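Local coordinates for protein D-glycerate 2-kinase (Thermotoga maritima, PDB 2B8N) that catalyses the magnesium-dependent transfer of a phosphate from ATP to D-glycerate, yielding 2-phosphoglycerate in the breakdown of serine, at residues 291-296 with 396-401; 323-328 with 339-344. All blocks are in the same frame, centred on the assembly; numbering follows the deposited sequence.

Interaction 1: 291-296 with 396-401; sequences EAREAG and KNNDSY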
loop_
_atom_site.group_PDB
_atom_site.type_symbol
_atom_site.label_atom_id
_atom_site.label_comp_id
_atom_site.label_asym_id
_atom_site.label_seq_id
_atom_site.Cartn_x
_atom_site.Cartn_y
_atom_site.Cartn_z
ATOM N N GLU A 291 6.321 9.173 14.083
ATOM C CA GLU A 291 5.087 9.188 14.883
ATOM C C GLU A 291 4.105 10.196 14.294
ATOM O O GLU A 291 4.519 11.307 13.896
ATOM C CB GLU A 291 5.421 9.528 16.344
ATOM C CG GLU A 291 4.248 9.594 17.307
ATOM C CD GLU A 291 3.833 8.250 17.831
ATOM O OE1 GLU A 291 4.546 7.249 17.542
ATOM O OE2 GLU A 291 2.793 8.205 18.547
ATOM N N ALA A 292 2.836 9.783 14.204
ATOM C CA ALA A 292 1.808 10.550 13.520
ATOM C C ALA A 292 1.542 11.917 14.154
ATOM O O ALA A 292 1.527 12.937 13.452
ATOM C CB ALA A 292 0.527 9.754 13.438
ATOM N N ARG A 293 1.336 11.951 15.467
ATOM C CA ARG A 293 1.074 13.222 16.160
ATOM C C ARG A 293 2.272 14.207 16.099
ATOM O O ARG A 293 2.097 15.453 16.055
ATOM C CB ARG A 293 0.668 12.961 17.607
ATOM C CG ARG A 293 1.793 12.485 18.512
ATOM C CD ARG A 293 1.305 12.329 19.933
ATOM N NE ARG A 293 0.216 11.368 19.984
ATOM C CZ ARG A 293 -0.413 11.015 21.098
ATOM N NH1 ARG A 293 -0.042 11.537 22.266
ATOM N NH2 ARG A 293 -1.403 10.122 21.041
ATOM N N GLU A 294 3.484 13.653 16.089
ATOM C CA GLU A 294 4.686 14.480 16.041
ATOM C C GLU A 294 4.881 15.024 14.627
ATOM O O GLU A 294 5.255 16.189 14.456
ATOM C CB GLU A 294 5.910 13.697 16.530
ATOM C CG GLU A 294 5.780 13.112 17.949
ATOM C CD GLU A 294 5.507 14.163 19.035
ATOM O OE1 GLU A 294 5.849 15.340 18.866
ATOM O OE2 GLU A 294 4.957 13.804 20.094
ATOM N N ALA A 295 4.578 14.207 13.622
ATOM C CA ALA A 295 4.519 14.677 12.238
ATOM C C ALA A 295 3.493 15.824 12.025
ATOM O O ALA A 295 3.694 16.694 11.167
ATOM C CB ALA A 295 4.195 13.508 11.316
ATOM N N GLY A 296 2.384 15.813 12.768
ATOM C CA GLY A 296 1.366 16.864 12.632
ATOM C C GLY A 296 1.924 18.199 13.101
ATOM O O GLY A 296 1.676 19.228 12.492
ATOM N N LYS A 396 -4.315 12.031 23.776
ATOM C CA LYS A 396 -3.684 11.164 24.784
ATOM C C LYS A 396 -4.339 9.786 24.805
ATOM O O LYS A 396 -3.686 8.779 25.033
ATOM C CB LYS A 396 -3.741 11.789 26.195
ATOM C CG LYS A 396 -3.183 10.861 27.334
ATOM C CD LYS A 396 -3.282 11.459 28.745
ATOM C CE LYS A 396 -2.378 12.665 28.921
ATOM N NZ LYS A 396 -2.286 13.057 30.350
ATOM N N ASN A 397 -5.635 9.748 24.562
ATOM C CA ASN A 397 -6.395 8.513 24.663
ATOM C C ASN A 397 -6.533 7.773 23.323
ATOM O O ASN A 397 -7.239 6.763 23.248
ATOM C CB ASN A 397 -7.764 8.842 25.256
ATOM C CG ASN A 397 -8.413 7.663 25.920
ATOM O OD1 ASN A 397 -7.830 7.022 26.799
ATOM N ND2 ASN A 397 -9.647 7.377 25.523
ATOM N N ASN A 398 -5.852 8.261 22.284
ATOM C CA ASN A 398 -5.924 7.672 20.937
ATOM C C ASN A 398 -7.379 7.602 20.401
ATOM O O ASN A 398 -7.822 6.604 19.818
ATOM C CB ASN A 398 -5.223 6.297 20.901
ATOM C CG ASN A 398 -3.724 6.384 21.158
ATOM O OD1 ASN A 398 -3.223 5.870 22.157
ATOM N ND2 ASN A 398 -3.006 7.027 20.255
ATOM N N ASP A 399 -8.096 8.702 20.602
ATOM C CA ASP A 399 -9.503 8.839 20.228
ATOM C C ASP A 399 -9.665 10.016 19.256
ATOM O O ASP A 399 -10.573 10.832 19.384
ATOM C CB ASP A 399 -10.325 9.069 21.507
ATOM C CG ASP A 399 -11.804 8.741 21.346
ATOM O OD1 ASP A 399 -12.170 7.828 20.572
ATOM O OD2 ASP A 399 -12.606 9.405 22.030
ATOM N N SER A 400 -8.756 10.106 18.294
ATOM C CA SER A 400 -8.786 11.149 17.255
ATOM C C SER A 400 -10.110 11.174 16.453
ATOM O O SER A 400 -10.677 12.225 16.234
ATOM C CB SER A 400 -7.559 10.976 16.317
ATOM O OG SER A 400 -7.182 9.591 16.145
ATOM N N TYR A 401 -10.615 10.014 16.055
ATOM C CA TYR A 401 -11.870 9.951 15.277
ATOM C C TYR A 401 -12.953 10.819 15.874
ATOM O O TYR A 401 -13.549 11.643 15.170
ATOM C CB TYR A 401 -12.396 8.512 15.171
ATOM C CG TYR A 401 -13.645 8.347 14.338
ATOM C CD1 TYR A 401 -14.904 8.569 14.879
ATOM C CD2 TYR A 401 -13.577 7.937 13.017
ATOM C CE1 TYR A 401 -16.069 8.399 14.119
ATOM C CE2 TYR A 401 -14.732 7.769 12.250
ATOM C CZ TYR A 401 -15.975 8.004 12.808
ATOM O OH TYR A 401 -17.116 7.839 12.066
#
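The guanidinium of Arg293 meets the amide of Asn398 at its edge: ND2 of Asn398 lies near the guanidinium plane, 3.6 Å from NH2 of Arg293, and the two flat groups are turned 49° against each other. The other neighbour across the contact is backbone, Lys396 N, which sits obliquely to the guanidinium at 4.4 Å from Arg293 NH2. Both ND2 and NH2 are donors, and no hydrogen bond joins them. Their closeness is consistent with a shared acceptor, the carboxylate of Glu340: Asn398 ND2 hydrogen-bonds to OE2, whereas Arg293 NH2 makes only a long, weak ion pair with OE1.

Arg293 is the second residue of helix 292-309, two after Glu291, which occupies the N-cap position. This helix is the middle of a beta-alpha-beta crossover between the parallel neighbouring strands 280-285 and 317-323. Its partner segment is a helix end: Asn398, with positive phi (56°), is the C-prime residue of a Schellman motif in which Asp399 N reaches back to Tyr394 O and Asn398 N to Leu395 O. Asp399 follows in the N-cap position of helix 400-406.

Arg293 gets there by placing CG between its backbone N and carbonyl carbon (chi1 72°) and then bending at chi3; its side chain crosses that of Asn398 at about a right angle. The same NH2 forms a weak hydrogen bond to Leu395 O. The buried amide of Asn398 is held at both ends, since OD1 accepts from the backbone N-H groups of Lys330 and Gly331.

Interaction 2: 323-328 with 339-344; sequences GETVVH and QELALS
Val327 carries CG1 anti to its backbone N (chi1 -174°), and Glu340 sets CG beside its own N (chi1 -77°) before running on extended; the two side chains approach from opposite directions and meet methyl to carboxylate. CG1 of Val327 lies 3.3 Å from Glu340 OE1 and 3.5 Å from Glu340 OE2, reaching both oxygens of the group, and the other methyl, CG2 of Val327, is 4.2 Å from Glu340 OE1. The valine offers no donor, so this is van der Waals contact with a carboxylate whose strongest polar partner lies elsewhere, Asn398, hydrogen-bonded to OE2.

One residue further along the helix the chemistry is wholly apolar. The end of the Leu341 side chain brings CD1 to 4.1 Å from CG2 of Thr325, the two side chains crossing at about a right angle. Thr325 takes part through its methyl, as a hydrophobic residue would. No hydrogen bond links the two segments, and together they bury 137 Å².

With an alanine in place of Glu340 the carboxylate is gone, and the amide of Asn398 would probably lose its acceptor, Arg293 a nearby negative charge, and Val327 the group that packs against its CG1.

Segment 323-328 leaves strand 317-323 without regular structure of its own, and helix 337-348 carries the chain on to strand 355-361, parallel to 317-323 but separated from it by 422-428. Helix 292-309 joins the packing: Ala292 touches Thr325 and Val327, and Ala295 touches Leu341. On its other contacts helix 337-348 meets helices 391-396 and 400-406, with Glu340 against Leu395 and Ser400.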
loop_
_atom_site.group_PDB
_atom_site.type_symbol
_atom_site.label_atom_id
_atom_site.label_comp_id
_atom_site.label_asym_id
_atom_site.label_seq_id
_atom_site.Cartn_x
_atom_site.Cartn_y
_atom_site.Cartn_z
ATOM N N GLY A 323 3.743 9.438 2.857
ATOM C CA GLY A 323 4.485 8.417 3.572
ATOM C C GLY A 323 3.599 7.458 4.317
ATOM O O GLY A 323 2.462 7.209 3.925
ATOM N N GLU A 324 4.113 6.918 5.408
ATOM C CA GLU A 324 3.331 6.008 6.253
ATOM C C GLU A 324 3.739 6.184 7.732
ATOM O O GLU A 324 4.691 5.562 8.214
ATOM C CB GLU A 324 3.530 4.568 5.756
ATOM C CG GLU A 324 2.694 3.521 6.436
ATOM C CD GLU A 324 3.147 2.085 6.108
ATOM O OE1 GLU A 324 4.374 1.824 5.985
ATOM O OE2 GLU A 324 2.270 1.207 5.996
ATOM N N THR A 325 3.016 7.057 8.438
ATOM C CA THR A 325 3.309 7.352 9.850
ATOM C C THR A 325 2.920 6.150 10.695
ATOM O O THR A 325 2.367 5.178 10.171
ATOM C CB THR A 325 2.575 8.604 10.347
ATOM O OG1 THR A 325 1.190 8.535 9.982
ATOM C CG2 THR A 325 3.178 9.857 9.744
ATOM N N VAL A 326 3.246 6.206 11.985
ATOM C CA VAL A 326 2.839 5.184 12.953
ATOM C C VAL A 326 2.274 5.843 14.188
ATOM O O VAL A 326 2.467 7.042 14.416
ATOM C CB VAL A 326 4.024 4.288 13.391
ATOM C CG1 VAL A 326 4.574 3.526 12.193
ATOM C CG2 VAL A 326 5.135 5.118 14.035
ATOM N N VAL A 327 1.580 5.044 14.986
ATOM C CA VAL A 327 1.001 5.508 16.236
ATOM C C VAL A 327 1.362 4.485 17.290
ATOM O O VAL A 327 1.084 3.325 17.087
ATOM C CB VAL A 327 -0.554 5.664 16.126
ATOM C CG1 VAL A 327 -1.146 6.296 17.397
ATOM C CG2 VAL A 327 -0.914 6.520 14.917
ATOM N N HIS A 328 2.002 4.916 18.381
ATOM C CA HIS A 328 2.251 4.052 19.539
ATOM C C HIS A 328 1.009 4.132 20.402
ATOM O O HIS A 328 0.781 5.113 21.087
ATOM C CB HIS A 328 3.482 4.489 20.337
ATOM N N GLN A 339 -5.736 10.526 11.222
ATOM C CA GLN A 339 -6.638 11.330 12.058
ATOM C C GLN A 339 -5.884 11.944 13.248
ATOM O O GLN A 339 -6.199 13.071 13.678
ATOM C CB GLN A 339 -7.839 10.504 12.514
ATOM C CG GLN A 339 -8.814 10.192 11.399
ATOM C CD GLN A 339 -9.727 9.035 11.719
ATOM O OE1 GLN A 339 -10.391 9.035 12.740
ATOM N NE2 GLN A 339 -9.764 8.043 10.848
ATOM N N GLU A 340 -4.869 11.234 13.751
ATOM C CA GLU A 340 -4.004 11.782 14.815
ATOM C C GLU A 340 -3.112 12.894 14.301
ATOM O O GLU A 340 -2.911 13.891 14.982
ATOM C CB GLU A 340 -3.149 10.710 15.485
ATOM C CG GLU A 340 -3.948 9.897 16.453
ATOM C CD GLU A 340 -3.127 9.282 17.529
ATOM O OE1 GLU A 340 -1.897 9.554 17.595
ATOM O OE2 GLU A 340 -3.746 8.529 18.313
ATOM N N LEU A 341 -2.578 12.705 13.100
ATOM C CA LEU A 341 -1.738 13.714 12.471
ATOM C C LEU A 341 -2.543 15.028 12.307
ATOM O O LEU A 341 -2.051 16.100 12.660
ATOM C CB LEU A 341 -1.206 13.188 11.138
ATOM C CG LEU A 341 -0.118 13.973 10.415
ATOM C CD1 LEU A 341 0.673 13.084 9.468
ATOM C CD2 LEU A 341 -0.682 15.182 9.647
ATOM N N ALA A 342 -3.790 14.925 11.826
ATOM C CA ALA A 342 -4.672 16.096 11.666
ATOM C C ALA A 342 -5.062 16.732 13.002
ATOM O O ALA A 342 -4.959 17.934 13.157
ATOM C CB ALA A 342 -5.919 15.703 10.909
ATOM N N LEU A 343 -5.497 15.918 13.972
ATOM C CA LEU A 343 -5.817 16.424 15.327
ATOM C C LEU A 343 -4.660 17.129 16.065
ATOM O O LEU A 343 -4.870 18.092 16.797
ATOM C CB LEU A 343 -6.317 15.292 16.229
ATOM C CG LEU A 343 -6.680 15.744 17.655
ATOM C CD1 LEU A 343 -7.702 16.865 17.646
ATOM C CD2 LEU A 343 -7.229 14.602 18.444
ATOM N N SER A 344 -3.461 16.590 15.936
ATOM C CA SER A 344 -2.280 17.195 16.539
ATOM C C SER A 344 -1.981 18.546 15.882
ATOM O O SER A 344 -1.700 19.532 16.575
ATOM C CB SER A 344 -1.074 16.269 16.401
ATOM O OG SER A 344 0.108 16.856 16.892
#

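How the interactions relate
The two interactions have centres about 5 Å apart, and interaction 2 is nested within the chain loop that interaction 1 closes. Their difference follows from their place. Interaction 2 is the buried one, van der Waals packing of methyls on a leucine and on a carboxylate, between an irregular segment and helix 337-348; interaction 1 is partly buried, polar, and set where one helix begins and another ends. They share no segment, yet helix 337-348 bridges them twice: through the Glu340 carboxylate, and through Ser344, whose OG is 2.6 Å from Arg293 O, probably a hydrogen bond. Of the two donors in interaction 1, Arg293 has the weaker, more distant hold on that carboxylate.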